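Side-chain contacts in isomaltodextranase (Arthrobacter globiformis, PDB 5AWO), which hydrolyses alpha-1,6-glucosidic linkages of polysaccharides such as dextran, releasing successive isomaltose units from the non-reducing chain ends: residues F73-A78 and S341-A346; G37-N42 and E363-N368; I345-Q350 and W357-K362. All blocks are in the same frame, centred on the assembly; numbering follows the deposited sequence.

Contact 1: residues F73-A78 and S341-A346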
ATOM      1  N   PHE A  73     -13.163  -2.279  16.851  1.00 18.61           N
ATOM      2  CA  PHE A  73     -12.668  -3.190  15.832  1.00 18.33           C
ATOM      3  C   PHE A  73     -11.476  -2.617  15.077  1.00 17.37           C
ATOM      4  O   PHE A  73     -11.077  -3.134  14.060  1.00 16.98           O
ATOM      5  CB  PHE A  73     -13.795  -3.523  14.867  1.00 17.78           C
ATOM      6  CG  PHE A  73     -14.868  -4.349  15.496  1.00 19.21           C
ATOM      7  CD1 PHE A  73     -14.732  -5.715  15.558  1.00 19.14           C
ATOM      8  CD2 PHE A  73     -15.982  -3.757  16.060  1.00 19.90           C
ATOM      9  CE1 PHE A  73     -15.697  -6.484  16.184  1.00 20.25           C
ATOM     10  CE2 PHE A  73     -16.958  -4.528  16.667  1.00 20.46           C
ATOM     11  CZ  PHE A  73     -16.806  -5.891  16.722  1.00 19.98           C
ATOM     12  N   GLY A  74     -10.884  -1.564  15.615  1.00 16.75           N
ATOM     13  CA  GLY A  74      -9.648  -1.026  15.081  1.00 16.46           C
ATOM     14  C   GLY A  74      -9.823   0.128  14.123  1.00 15.88           C
ATOM     15  O   GLY A  74      -8.829   0.700  13.679  1.00 16.32           O
ATOM     16  N   TYR A  75     -11.064   0.507  13.802  1.00 15.01           N
ATOM     17  CA  TYR A  75     -11.286   1.630  12.882  1.00 15.45           C
ATOM     18  C   TYR A  75     -11.234   2.885  13.752  1.00 15.75           C
ATOM     19  O   TYR A  75     -12.261   3.464  14.073  1.00 17.50           O
ATOM     20  CB  TYR A  75     -12.626   1.510  12.144  1.00 15.44           C
ATOM     21  CG  TYR A  75     -12.741   0.279  11.274  1.00 14.67           C
ATOM     22  CD1 TYR A  75     -13.209  -0.916  11.790  1.00 14.82           C
ATOM     23  CD2 TYR A  75     -12.423   0.323   9.917  1.00 14.61           C
ATOM     24  CE1 TYR A  75     -13.341  -2.032  10.996  1.00 15.14           C
ATOM     25  CE2 TYR A  75     -12.539  -0.806   9.120  1.00 13.86           C
ATOM     26  CZ  TYR A  75     -13.018  -1.959   9.653  1.00 14.74           C
ATOM     27  OH  TYR A  75     -13.145  -3.046   8.842  1.00 14.98           O
ATOM     28  N   ASP A  76     -10.021   3.290  14.102  1.00 16.82           N
ATOM     29  CA  ASP A  76      -9.877   4.332  15.132  1.00 18.01           C
ATOM     30  C   ASP A  76      -9.312   5.620  14.620  1.00 18.05           C
ATOM     31  O   ASP A  76      -9.002   6.486  15.404  1.00 20.41           O
ATOM     32  CB  ASP A  76      -9.089   3.826  16.331  1.00 21.61           C
ATOM     33  CG  ASP A  76      -7.754   3.310  15.976  1.00 23.94           C
ATOM     34  OD1 ASP A  76      -7.265   3.613  14.885  1.00 23.97           O
ATOM     35  OD2 ASP A  76      -7.167   2.557  16.797  1.00 28.67           O
ATOM     36  N   ILE A  77      -9.176   5.748  13.301  1.00 16.13           N
ATOM     37  CA  ILE A  77      -8.895   7.035  12.648  1.00 16.10           C
ATOM     38  C   ILE A  77     -10.160   7.567  11.971  1.00 16.13           C
ATOM     39  O   ILE A  77     -10.786   6.836  11.209  1.00 16.25           O
ATOM     40  CB  ILE A  77      -7.790   6.865  11.599  1.00 15.97           C
ATOM     41  CG1 ILE A  77      -6.449   6.470  12.236  1.00 15.88           C
ATOM     42  CG2 ILE A  77      -7.662   8.120  10.738  1.00 15.74           C
ATOM     43  CD1 ILE A  77      -5.427   5.968  11.240  1.00 16.74           C
ATOM     44  N   ALA A  78     -10.546   8.813  12.261  1.00 15.48           N
ATOM     45  CA  ALA A  78     -11.601   9.521  11.557  1.00 15.61           C
ATOM     46  C   ALA A  78     -10.924  10.519  10.643  1.00 15.31           C
ATOM     47  O   ALA A  78     -10.183  11.409  11.112  1.00 15.69           O
ATOM     48  CB  ALA A  78     -12.524  10.238  12.520  1.00 16.54           C
ATOM     49  N   SER A 341      -4.799  -3.654   1.470  1.00 12.82           N
ATOM     50  CA  SER A 341      -5.173  -2.262   1.373  1.00 12.84           C
ATOM     51  C   SER A 341      -5.578  -1.695   2.706  1.00 12.74           C
ATOM     52  O   SER A 341      -6.016  -2.416   3.595  1.00 13.13           O
ATOM     53  CB  SER A 341      -6.382  -2.165   0.426  1.00 13.30           C
ATOM     54  OG  SER A 341      -6.901  -0.856   0.242  1.00 12.35           O
ATOM     55  N   PRO A 342      -5.540  -0.363   2.835  1.00 12.58           N
ATOM     56  CA  PRO A 342      -6.362   0.260   3.879  1.00 12.88           C
ATOM     57  C   PRO A 342      -7.806  -0.239   3.851  1.00 12.72           C
ATOM     58  O   PRO A 342      -8.340  -0.568   2.763  1.00 13.00           O
ATOM     59  CB  PRO A 342      -6.353   1.747   3.498  1.00 12.94           C
ATOM     60  CG  PRO A 342      -5.992   1.753   2.046  1.00 12.43           C
ATOM     61  CD  PRO A 342      -4.994   0.649   1.915  1.00 12.42           C
ATOM     62  N   LEU A 343      -8.410  -0.290   5.026  1.00 12.45           N
ATOM     63  CA  LEU A 343      -9.813  -0.674   5.180  1.00 12.01           C
ATOM     64  C   LEU A 343     -10.514   0.593   5.589  1.00 12.08           C
ATOM     65  O   LEU A 343     -10.525   0.952   6.770  1.00 13.25           O
ATOM     66  CB  LEU A 343      -9.964  -1.808   6.210  1.00 12.30           C
ATOM     67  CG  LEU A 343      -9.097  -3.037   5.919  1.00 12.72           C
ATOM     68  CD1 LEU A 343      -9.232  -4.065   7.031  1.00 13.15           C
ATOM     69  CD2 LEU A 343      -9.385  -3.652   4.558  1.00 13.48           C
ATOM     70  N   ALA A 344     -11.056   1.318   4.611  1.00 12.36           N
ATOM     71  CA  ALA A 344     -11.579   2.652   4.765  1.00 12.77           C
ATOM     72  C   ALA A 344     -13.091   2.638   4.588  1.00 12.58           C
ATOM     73  O   ALA A 344     -13.604   2.560   3.454  1.00 13.37           O
ATOM     74  CB  ALA A 344     -10.920   3.575   3.757  1.00 13.47           C
ATOM     75  N   ILE A 345     -13.791   2.725   5.706  1.00 13.00           N
ATOM     76  CA  ILE A 345     -15.254   2.789   5.691  1.00 12.94           C
ATOM     77  C   ILE A 345     -15.684   4.195   5.313  1.00 13.43           C
ATOM     78  O   ILE A 345     -15.184   5.162   5.901  1.00 13.77           O
ATOM     79  CB  ILE A 345     -15.832   2.493   7.080  1.00 13.48           C
ATOM     80  CG1 ILE A 345     -15.437   1.099   7.566  1.00 13.86           C
ATOM     81  CG2 ILE A 345     -17.359   2.576   7.077  1.00 13.38           C
ATOM     82  CD1 ILE A 345     -15.725   0.858   9.032  1.00 13.93           C
ATOM     83  N   ALA A 346     -16.591   4.322   4.336  1.00 13.68           N
ATOM     84  CA  ALA A 346     -17.207   5.604   4.001  1.00 13.57           C
ATOM     85  C   ALA A 346     -18.707   5.650   4.278  1.00 13.84           C
ATOM     86  O   ALA A 346     -19.298   6.721   4.174  1.00 14.30           O
ATOM     87  CB  ALA A 346     -16.920   6.026   2.569  1.00 14.49           C
TER

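Contact 2: residues G37-N42 and E363-N368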
ATOM      1  N   GLY A  37      -2.459  -1.899   5.128  1.00 14.29           N
ATOM      2  CA  GLY A  37      -2.974  -0.558   5.303  1.00 14.42           C
ATOM      3  C   GLY A  37      -3.764  -0.384   6.595  1.00 13.73           C
ATOM      4  O   GLY A  37      -4.183  -1.355   7.231  1.00 14.05           O
ATOM      5  N   PRO A  38      -3.995   0.851   6.975  1.00 13.95           N
ATOM      6  CA  PRO A  38      -4.719   1.153   8.198  1.00 14.36           C
ATOM      7  C   PRO A  38      -6.245   1.025   8.069  1.00 14.71           C
ATOM      8  O   PRO A  38      -6.799   1.109   6.968  1.00 14.24           O
ATOM      9  CB  PRO A  38      -4.369   2.612   8.445  1.00 15.16           C
ATOM     10  CG  PRO A  38      -4.214   3.182   7.084  1.00 15.75           C
ATOM     11  CD  PRO A  38      -3.567   2.089   6.287  1.00 14.41           C
ATOM     12  N   ARG A  39      -6.901   0.890   9.206  1.00 14.20           N
ATOM     13  CA  ARG A  39      -8.335   0.888   9.318  1.00 14.06           C
ATOM     14  C   ARG A  39      -8.768   2.282   9.642  1.00 14.45           C
ATOM     15  O   ARG A  39      -8.308   2.872  10.626  1.00 14.62           O
ATOM     16  CB  ARG A  39      -8.778  -0.059  10.441  1.00 14.22           C
ATOM     17  CG  ARG A  39      -8.366  -1.478  10.206  1.00 14.49           C
ATOM     18  CD  ARG A  39      -8.787  -2.424  11.322  1.00 15.31           C
ATOM     19  NE  ARG A  39      -8.027  -3.664  11.235  1.00 14.97           N
ATOM     20  CZ  ARG A  39      -8.044  -4.667  12.123  1.00 15.34           C
ATOM     21  NH1 ARG A  39      -8.846  -4.644  13.190  1.00 15.90           N
ATOM     22  NH2 ARG A  39      -7.236  -5.686  11.927  1.00 16.40           N
ATOM     23  N   TYR A  40      -9.716   2.823   8.888  1.00 13.24           N
ATOM     24  CA  TYR A  40     -10.209   4.158   9.139  1.00 13.39           C
ATOM     25  C   TYR A  40     -11.593   4.409   8.598  1.00 12.77           C
ATOM     26  O   TYR A  40     -12.145   3.544   7.876  1.00 13.47           O
ATOM     27  CB  TYR A  40      -9.216   5.233   8.677  1.00 13.73           C
ATOM     28  CG  TYR A  40      -8.990   5.462   7.180  1.00 13.01           C
ATOM     29  CD1 TYR A  40      -8.153   4.630   6.438  1.00 13.62           C
ATOM     30  CD2 TYR A  40      -9.559   6.543   6.521  1.00 13.60           C
ATOM     31  CE1 TYR A  40      -7.876   4.911   5.098  1.00 13.09           C
ATOM     32  CE2 TYR A  40      -9.287   6.803   5.198  1.00 12.86           C
ATOM     33  CZ  TYR A  40      -8.446   5.993   4.494  1.00 12.74           C
ATOM     34  OH  TYR A  40      -8.167   6.286   3.165  1.00 13.71           O
ATOM     35  N   TRP A  41     -12.161   5.554   8.950  1.00 13.02           N
ATOM     36  CA  TRP A  41     -13.387   6.070   8.379  1.00 13.36           C
ATOM     37  C   TRP A  41     -13.109   7.380   7.713  1.00 13.48           C
ATOM     38  O   TRP A  41     -12.236   8.152   8.166  1.00 13.62           O
ATOM     39  CB  TRP A  41     -14.430   6.305   9.468  1.00 13.74           C
ATOM     40  CG  TRP A  41     -15.715   6.895   9.009  1.00 14.05           C
ATOM     41  CD1 TRP A  41     -16.786   6.230   8.466  1.00 14.10           C
ATOM     42  CD2 TRP A  41     -16.085   8.274   9.044  1.00 14.30           C
ATOM     43  NE1 TRP A  41     -17.774   7.107   8.147  1.00 15.13           N
ATOM     44  CE2 TRP A  41     -17.384   8.374   8.512  1.00 14.63           C
ATOM     45  CE3 TRP A  41     -15.433   9.443   9.492  1.00 14.71           C
ATOM     46  CZ2 TRP A  41     -18.049   9.593   8.390  1.00 14.63           C
ATOM     47  CZ3 TRP A  41     -16.111  10.647   9.389  1.00 14.62           C
ATOM     48  CH2 TRP A  41     -17.405  10.706   8.862  1.00 15.02           C
ATOM     49  N   ASN A  42     -13.803   7.632   6.620  1.00 13.56           N
ATOM     50  CA  ASN A  42     -13.650   8.869   5.865  1.00 13.63           C
ATOM     51  C   ASN A  42     -14.995   9.508   5.567  1.00 13.76           C
ATOM     52  O   ASN A  42     -15.973   8.808   5.359  1.00 13.69           O
ATOM     53  CB  ASN A  42     -12.871   8.575   4.570  1.00 14.18           C
ATOM     54  CG  ASN A  42     -12.527   9.832   3.772  1.00 13.53           C
ATOM     55  OD1 ASN A  42     -13.358  10.412   3.107  1.00 13.78           O
ATOM     56  ND2 ASN A  42     -11.233  10.231   3.801  1.00 14.83           N
ATOM     57  N   GLU A 363     -12.179 -12.624  12.201  1.00 16.66           N
ATOM     58  CA  GLU A 363     -11.232 -13.494  11.529  1.00 15.93           C
ATOM     59  C   GLU A 363     -10.688 -12.872  10.241  1.00 16.45           C
ATOM     60  O   GLU A 363      -9.533 -13.035   9.904  1.00 16.16           O
ATOM     61  CB  GLU A 363     -11.841 -14.866  11.237  1.00 18.10           C
ATOM     62  CG  GLU A 363     -12.346 -15.568  12.482  1.00 19.37           C
ATOM     63  CD  GLU A 363     -12.408 -17.064  12.279  1.00 20.08           C
ATOM     64  OE1 GLU A 363     -11.350 -17.684  12.092  1.00 21.51           O
ATOM     65  OE2 GLU A 363     -13.530 -17.618  12.281  1.00 21.12           O
ATOM     66  N   VAL A 364     -11.552 -12.184   9.501  1.00 15.65           N
ATOM     67  CA  VAL A 364     -11.138 -11.449   8.305  1.00 15.02           C
ATOM     68  C   VAL A 364     -10.227 -10.300   8.722  1.00 14.80           C
ATOM     69  O   VAL A 364      -9.156 -10.118   8.143  1.00 14.80           O
ATOM     70  CB  VAL A 364     -12.367 -10.996   7.492  1.00 14.50           C
ATOM     71  CG1 VAL A 364     -11.957 -10.069   6.361  1.00 14.84           C
ATOM     72  CG2 VAL A 364     -13.115 -12.203   6.920  1.00 14.95           C
ATOM     73  N   LEU A 365     -10.618  -9.573   9.763  1.00 14.83           N
ATOM     74  CA  LEU A 365      -9.763  -8.497  10.276  1.00 14.76           C
ATOM     75  C   LEU A 365      -8.402  -9.027  10.723  1.00 14.47           C
ATOM     76  O   LEU A 365      -7.383  -8.328  10.569  1.00 15.15           O
ATOM     77  CB  LEU A 365     -10.419  -7.715  11.407  1.00 15.31           C
ATOM     78  CG  LEU A 365     -11.619  -6.848  10.980  1.00 15.73           C
ATOM     79  CD1 LEU A 365     -12.318  -6.291  12.215  1.00 16.84           C
ATOM     80  CD2 LEU A 365     -11.206  -5.750  10.019  1.00 16.55           C
ATOM     81  N   GLN A 366      -8.374 -10.227  11.290  1.00 14.79           N
ATOM     82  CA  GLN A 366      -7.122 -10.748  11.794  1.00 15.83           C
ATOM     83  C   GLN A 366      -6.101 -10.852  10.679  1.00 16.22           C
ATOM     84  O   GLN A 366      -4.911 -10.666  10.926  1.00 16.46           O
ATOM     85  CB  GLN A 366      -7.328 -12.089  12.485  1.00 16.72           C
ATOM     86  CG  GLN A 366      -6.132 -12.515  13.321  1.00 18.42           C
ATOM     87  CD  GLN A 366      -5.932 -11.622  14.521  1.00 19.84           C
ATOM     88  OE1 GLN A 366      -6.876 -11.349  15.249  1.00 23.38           O
ATOM     89  NE2 GLN A 366      -4.702 -11.127  14.714  1.00 21.32           N
ATOM     90  N   LEU A 367      -6.524 -11.130   9.439  1.00 15.41           N
ATOM     91  CA  LEU A 367      -5.590 -11.151   8.307  1.00 14.95           C
ATOM     92  C   LEU A 367      -4.911  -9.780   8.131  1.00 15.20           C
ATOM     93  O   LEU A 367      -3.697  -9.666   7.946  1.00 15.21           O
ATOM     94  CB  LEU A 367      -6.287 -11.544   7.011  1.00 14.70           C
ATOM     95  CG  LEU A 367      -6.746 -12.994   6.890  1.00 15.30           C
ATOM     96  CD1 LEU A 367      -7.595 -13.204   5.645  1.00 15.23           C
ATOM     97  CD2 LEU A 367      -5.583 -13.977   6.880  1.00 15.88           C
ATOM     98  N   ASN A 368      -5.712  -8.734   8.219  1.00 14.43           N
ATOM     99  CA  ASN A 368      -5.181  -7.371   8.182  1.00 15.51           C
ATOM    100  C   ASN A 368      -4.254  -7.057   9.353  1.00 16.48           C
ATOM    101  O   ASN A 368      -3.159  -6.530   9.152  1.00 16.33           O
ATOM    102  CB  ASN A 368      -6.311  -6.344   8.035  1.00 15.04           C
ATOM    103  CG  ASN A 368      -5.866  -4.927   8.378  1.00 15.52           C
ATOM    104  OD1 ASN A 368      -5.820  -4.572   9.539  1.00 16.67           O
ATOM    105  ND2 ASN A 368      -5.565  -4.108   7.373  1.00 14.85           N
TER

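Contact 3: residues I345-Q350 and W357-K362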
ATOM      1  N   ILE A 345     -13.791   2.725   5.706  1.00 13.00           N
ATOM      2  CA  ILE A 345     -15.254   2.789   5.691  1.00 12.94           C
ATOM      3  C   ILE A 345     -15.684   4.195   5.313  1.00 13.43           C
ATOM      4  O   ILE A 345     -15.184   5.162   5.901  1.00 13.77           O
ATOM      5  CB  ILE A 345     -15.832   2.493   7.080  1.00 13.48           C
ATOM      6  CG1 ILE A 345     -15.437   1.099   7.566  1.00 13.86           C
ATOM      7  CG2 ILE A 345     -17.359   2.576   7.077  1.00 13.38           C
ATOM      8  CD1 ILE A 345     -15.725   0.858   9.032  1.00 13.93           C
ATOM      9  N   ALA A 346     -16.591   4.322   4.336  1.00 13.68           N
ATOM     10  CA  ALA A 346     -17.207   5.604   4.001  1.00 13.57           C
ATOM     11  C   ALA A 346     -18.707   5.650   4.278  1.00 13.84           C
ATOM     12  O   ALA A 346     -19.298   6.721   4.174  1.00 14.30           O
ATOM     13  CB  ALA A 346     -16.920   6.026   2.569  1.00 14.49           C
ATOM     14  N   ASP A 347     -19.342   4.533   4.621  1.00 14.56           N
ATOM     15  CA  ASP A 347     -20.730   4.628   5.094  1.00 15.17           C
ATOM     16  C   ASP A 347     -20.784   5.601   6.265  1.00 15.75           C
ATOM     17  O   ASP A 347     -19.978   5.506   7.197  1.00 15.45           O
ATOM     18  CB  ASP A 347     -21.227   3.269   5.578  1.00 15.26           C
ATOM     19  CG  ASP A 347     -21.193   2.232   4.486  1.00 14.99           C
ATOM     20  OD1 ASP A 347     -20.095   1.676   4.205  1.00 15.18           O
ATOM     21  OD2 ASP A 347     -22.271   1.990   3.903  1.00 16.04           O
ATOM     22  N   THR A 348     -21.763   6.497   6.221  1.00 15.80           N
ATOM     23  CA  THR A 348     -22.070   7.343   7.366  1.00 16.78           C
ATOM     24  C   THR A 348     -23.008   6.599   8.316  1.00 17.67           C
ATOM     25  O   THR A 348     -23.514   5.513   8.004  1.00 16.49           O
ATOM     26  CB  THR A 348     -22.816   8.614   6.941  1.00 16.59           C
ATOM     27  OG1 THR A 348     -24.090   8.220   6.434  1.00 18.41           O
ATOM     28  CG2 THR A 348     -22.078   9.405   5.873  1.00 16.68           C
ATOM     29  N   TYR A 349     -23.289   7.201   9.474  1.00 18.12           N
ATOM     30  CA  TYR A 349     -24.207   6.628  10.459  1.00 18.43           C
ATOM     31  C   TYR A 349     -25.600   6.473   9.854  1.00 18.48           C
ATOM     32  O   TYR A 349     -26.338   5.555  10.239  1.00 19.15           O
ATOM     33  CB  TYR A 349     -24.230   7.451  11.768  1.00 19.74           C
ATOM     34  CG  TYR A 349     -24.885   8.812  11.698  1.00 21.81           C
ATOM     35  CD1 TYR A 349     -26.242   8.978  11.994  1.00 21.95           C
ATOM     36  CD2 TYR A 349     -24.141   9.947  11.396  1.00 22.00           C
ATOM     37  CE1 TYR A 349     -26.832  10.231  11.921  1.00 22.74           C
ATOM     38  CE2 TYR A 349     -24.717  11.196  11.351  1.00 23.75           C
ATOM     39  CZ  TYR A 349     -26.059  11.335  11.626  1.00 23.82           C
ATOM     40  OH  TYR A 349     -26.633  12.594  11.558  1.00 25.65           O
ATOM     41  N   GLN A 350     -25.973   7.313   8.895  1.00 18.02           N
ATOM     42  CA  GLN A 350     -27.282   7.161   8.233  1.00 18.71           C
ATOM     43  C   GLN A 350     -27.293   6.066   7.187  1.00 18.69           C
ATOM     44  O   GLN A 350     -28.333   5.449   6.959  1.00 20.09           O
ATOM     45  CB  GLN A 350     -27.742   8.442   7.554  1.00 20.79           C
ATOM     46  CG  GLN A 350     -27.934   9.609   8.498  1.00 23.33           C
ATOM     47  CD  GLN A 350     -26.785  10.568   8.451  1.00 26.33           C
ATOM     48  OE1 GLN A 350     -25.627  10.170   8.237  1.00 26.20           O
ATOM     49  NE2 GLN A 350     -27.085  11.849   8.621  1.00 26.33           N
ATOM     50  N   TRP A 357     -21.731  -5.446  10.095  1.00 18.99           N
ATOM     51  CA  TRP A 357     -21.105  -6.758  10.065  1.00 17.29           C
ATOM     52  C   TRP A 357     -20.013  -6.950   8.978  1.00 16.50           C
ATOM     53  O   TRP A 357     -19.076  -7.717   9.148  1.00 17.71           O
ATOM     54  CB  TRP A 357     -22.191  -7.848   9.917  1.00 17.64           C
ATOM     55  CG  TRP A 357     -22.933  -7.719   8.608  1.00 16.72           C
ATOM     56  CD1 TRP A 357     -24.076  -6.998   8.368  1.00 17.65           C
ATOM     57  CD2 TRP A 357     -22.556  -8.290   7.361  1.00 16.05           C
ATOM     58  NE1 TRP A 357     -24.413  -7.076   7.053  1.00 17.29           N
ATOM     59  CE2 TRP A 357     -23.494  -7.855   6.403  1.00 15.82           C
ATOM     60  CE3 TRP A 357     -21.497  -9.107   6.949  1.00 16.35           C
ATOM     61  CZ2 TRP A 357     -23.427  -8.247   5.073  1.00 16.06           C
ATOM     62  CZ3 TRP A 357     -21.418  -9.475   5.619  1.00 16.25           C
ATOM     63  CH2 TRP A 357     -22.394  -9.039   4.690  1.00 16.39           C
ATOM     64  N   VAL A 358     -20.150  -6.245   7.849  1.00 15.55           N
ATOM     65  CA  VAL A 358     -19.211  -6.355   6.712  1.00 16.31           C
ATOM     66  C   VAL A 358     -17.775  -6.088   7.183  1.00 15.25           C
ATOM     67  O   VAL A 358     -16.792  -6.715   6.750  1.00 14.87           O
ATOM     68  CB  VAL A 358     -19.575  -5.301   5.593  1.00 18.19           C
ATOM     69  CG1 VAL A 358     -18.532  -5.251   4.461  1.00 19.55           C
ATOM     70  CG2 VAL A 358     -20.969  -5.599   5.013  1.00 19.98           C
ATOM     71  N   TYR A 359     -17.687  -5.139   8.100  1.00 14.53           N
ATOM     72  CA  TYR A 359     -16.421  -4.545   8.506  1.00 14.58           C
ATOM     73  C   TYR A 359     -15.851  -5.176   9.778  1.00 15.28           C
ATOM     74  O   TYR A 359     -14.690  -4.931  10.125  1.00 16.06           O
ATOM     75  CB  TYR A 359     -16.645  -3.067   8.732  1.00 14.80           C
ATOM     76  CG  TYR A 359     -17.099  -2.332   7.502  1.00 13.89           C
ATOM     77  CD1 TYR A 359     -16.376  -2.429   6.300  1.00 13.55           C
ATOM     78  CD2 TYR A 359     -18.236  -1.544   7.499  1.00 13.01           C
ATOM     79  CE1 TYR A 359     -16.756  -1.739   5.166  1.00 13.62           C
ATOM     80  CE2 TYR A 359     -18.624  -0.847   6.367  1.00 13.72           C
ATOM     81  CZ  TYR A 359     -17.891  -0.955   5.198  1.00 13.16           C
ATOM     82  OH  TYR A 359     -18.266  -0.247   4.073  1.00 14.42           O
ATOM     83  N   THR A 360     -16.651  -5.979  10.472  1.00 15.41           N
ATOM     84  CA  THR A 360     -16.332  -6.398  11.842  1.00 15.75           C
ATOM     85  C   THR A 360     -16.221  -7.918  12.016  1.00 16.12           C
ATOM     86  O   THR A 360     -16.375  -8.430  13.135  1.00 17.88           O
ATOM     87  CB  THR A 360     -17.339  -5.801  12.834  1.00 16.32           C
ATOM     88  OG1 THR A 360     -18.657  -6.282  12.526  1.00 17.76           O
ATOM     89  CG2 THR A 360     -17.291  -4.278  12.784  1.00 17.15           C
ATOM     90  N   ASN A 361     -15.936  -8.656  10.950  1.00 14.42           N
ATOM     91  CA  ASN A 361     -15.620 -10.078  11.076  1.00 14.88           C
ATOM     92  C   ASN A 361     -14.191 -10.197  11.617  1.00 15.95           C
ATOM     93  O   ASN A 361     -13.224  -9.850  10.949  1.00 15.21           O
ATOM     94  CB  ASN A 361     -15.768 -10.765   9.716  1.00 14.81           C
ATOM     95  CG  ASN A 361     -15.390 -12.232   9.724  1.00 15.97           C
ATOM     96  OD1 ASN A 361     -14.527 -12.681  10.467  1.00 16.94           O
ATOM     97  ND2 ASN A 361     -15.998 -12.980   8.844  1.00 15.85           N
ATOM     98  N   LYS A 362     -14.082 -10.647  12.861  1.00 16.91           N
ATOM     99  CA  LYS A 362     -12.795 -10.670  13.550  1.00 18.73           C
ATOM    100  C   LYS A 362     -11.764 -11.520  12.826  1.00 16.22           C
ATOM    101  O   LYS A 362     -10.574 -11.177  12.837  1.00 16.18           O
ATOM    102  CB  LYS A 362     -12.973 -11.119  15.013  1.00 22.26           C
ATOM    103  CG  LYS A 362     -13.680 -10.075  15.882  1.00 27.55           C
ATOM    104  CD  LYS A 362     -14.309 -10.707  17.133  1.00 30.51           C
ATOM    105  CE  LYS A 362     -15.295  -9.775  17.852  1.00 31.67           C
ATOM    106  NZ  LYS A 362     -16.726  -9.795  17.398  1.00 28.66           N
TER

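Contact 1: residues F73-A78 and S341-A346
With CG set opposite the carbonyl carbon (chi1 -62°), Tyr75 swings its ring across to Leu343 and Ile345. Ile345 CG1 takes the equivalent position on its own backbone, and a nearly straight chi2 of 168° carries CD1 out over the ring, so that the two side chains cross at about a right angle. The evidence for a CH-pi contact is direct: Ile345 CD1 lies 3.6 Å from the centroid of the Tyr75 ring and 18° off the ring normal. The methyl is displaced toward one rim, and its shortest approach is 3.5 Å to Tyr75 CD2. Leu343 meets the same ring at its edge instead. Its carbonyl O stands near the ring plane, 3.6 Å from Tyr75 CE2, while Leu343 CB packs 4.0 Å from that same CE2. Tyr75 OH is hydrogen-bonded to Tyr359 O, so this buried polar end is satisfied. Cutting Tyr75 back to an alanine would probably leave Tyr359 O without its hydroxyl partner and open a gap beneath Ile345 CD1. The backbone at Tyr75 forms an inverse gamma turn, closed by a weak bond of 2.9 Å from Asp76 N to Gly74 O, just ahead of strand 77-79. The CA atoms of Tyr75 and Leu343 are 8.2 Å apart because strand 39-42 runs between the two segments, pairing with Ile77 through Trp41 and with Leu343 through Tyr40. Met333 of helix 326-339 and Leu365 of helix 362-370 also touch the Tyr75 side chain. An apolar layer between parallel strands and the helices outside them is characteristic of the (beta/alpha)8 TIM barrel, here the glycoside hydrolase family 27 catalytic domain.

Contact 2: residues G37-N42 and E363-N368
Arg39 and Asn368 join the first strand of the TIM barrel, 39-42, to helix 362-370, which follows the eighth strand. The Arg39 side chain, extended from CG to NE, presents its guanidinium side-on, and both nitrogens on that side grip one atom: NE donates to Asn368 OD1 over 2.9 Å and NH2 donates to Asn368 OD1 over 3.0 Å. The acceptor lies near the guanidinium plane, but the two donors use it differently. NE sits well above the carbonyl plane of Asn368, 51° out of it, whereas NH2 is only slightly tilted from that plane. The guanidinium and amide planes are 56° apart, consistent with this tilt. The other end of the amide is fixed as well, since Asn368 ND2 donates to Gly37 O over 3.1 Å, with that oxygen close to the amide plane. Having CG anti to the backbone N (chi1 164°) sends the Asn368 amide toward the strand, and three bonds then set its rotation. Leu365 supplies apolar cover: its CD2 lies over the centre of one guanidinium face, 3.9 Å above the plane, and its CB is 3.8 Å from Arg39 NH2. The remaining nitrogen, Arg39 NH1, is hydrogen-bonded to Phe73 O, which links the arginine to the loop before strand 77-79. Leu365 and Asn368 also pack on Leu343 of the adjacent strand 343-345, while Val364 and Leu367 touch Ile462 on strand 460-466, so the helix lies between the barrel and the antiparallel beta-sandwich domain that follows it.

Contact 3: residues I345-Q350 and W357-K362
Tyr359 folds back on Ile345 and Asp347 within the connection between the eighth barrel strand, 343-345, and helix 362-370, a beta-alpha loop of the TIM barrel. Apolar contact comes first. Ile345 CG1 stands almost exactly over the middle of the Tyr359 ring, 3.6 Å from its centroid and 4° off the normal, a clear CH-pi geometry. Its CG2 branch reaches the rim, 3.7 Å from Tyr359 CE2, and its CD1 is 3.8 Å from Tyr359 CG. Val358 CG1 lies against the opposite face, offset toward the rim, so the ring is sandwiched between two aliphatic side chains. With CG anti to the carbonyl carbon (chi1 -62°), the ring extends toward Ile345, and its hydroxyl meets Asp347. The polar part is one charged acceptor: Asp347 OD1 also receives Ala320 N, while OD2 receives Ser321 N, so the buried carboxylate has backbone donors at both oxygens. This would probably stabilise its negative charge. Asn361, at the N-cap of the helix, ends the loop by accepting Val364 N. The hydroxyl bond itself is short: Tyr359 OH donates to Asp347 OD1 over 2.7 Å, nearly in line with CG-OD1, with carboxylate and ring planes 61° apart.

The three contacts form one continuous patch, from the barrel wall into the loop after strand 343-345: centres lie about 6 Å apart for contacts 1 and 2, about 9 Å for 1 and 3, and about 11 Å for 2 and 3. Contacts 1 and 3 share Ile345, whose CD1 packs on both tyrosine rings, and are joined by a hydrogen bond between Tyr75 OH and Tyr359 O, 2.8 Å. Phe73 O to Arg39 NH1, 2.8 Å, joins contacts 1 and 2, and Trp41 NE1 to Asp347 O, 2.9 Å, joins contacts 2 and 3. Contact 2 alone lies near an assigned site: Gly37 is about 8 Å from the side chain of Asp262, proton donor by close similarity.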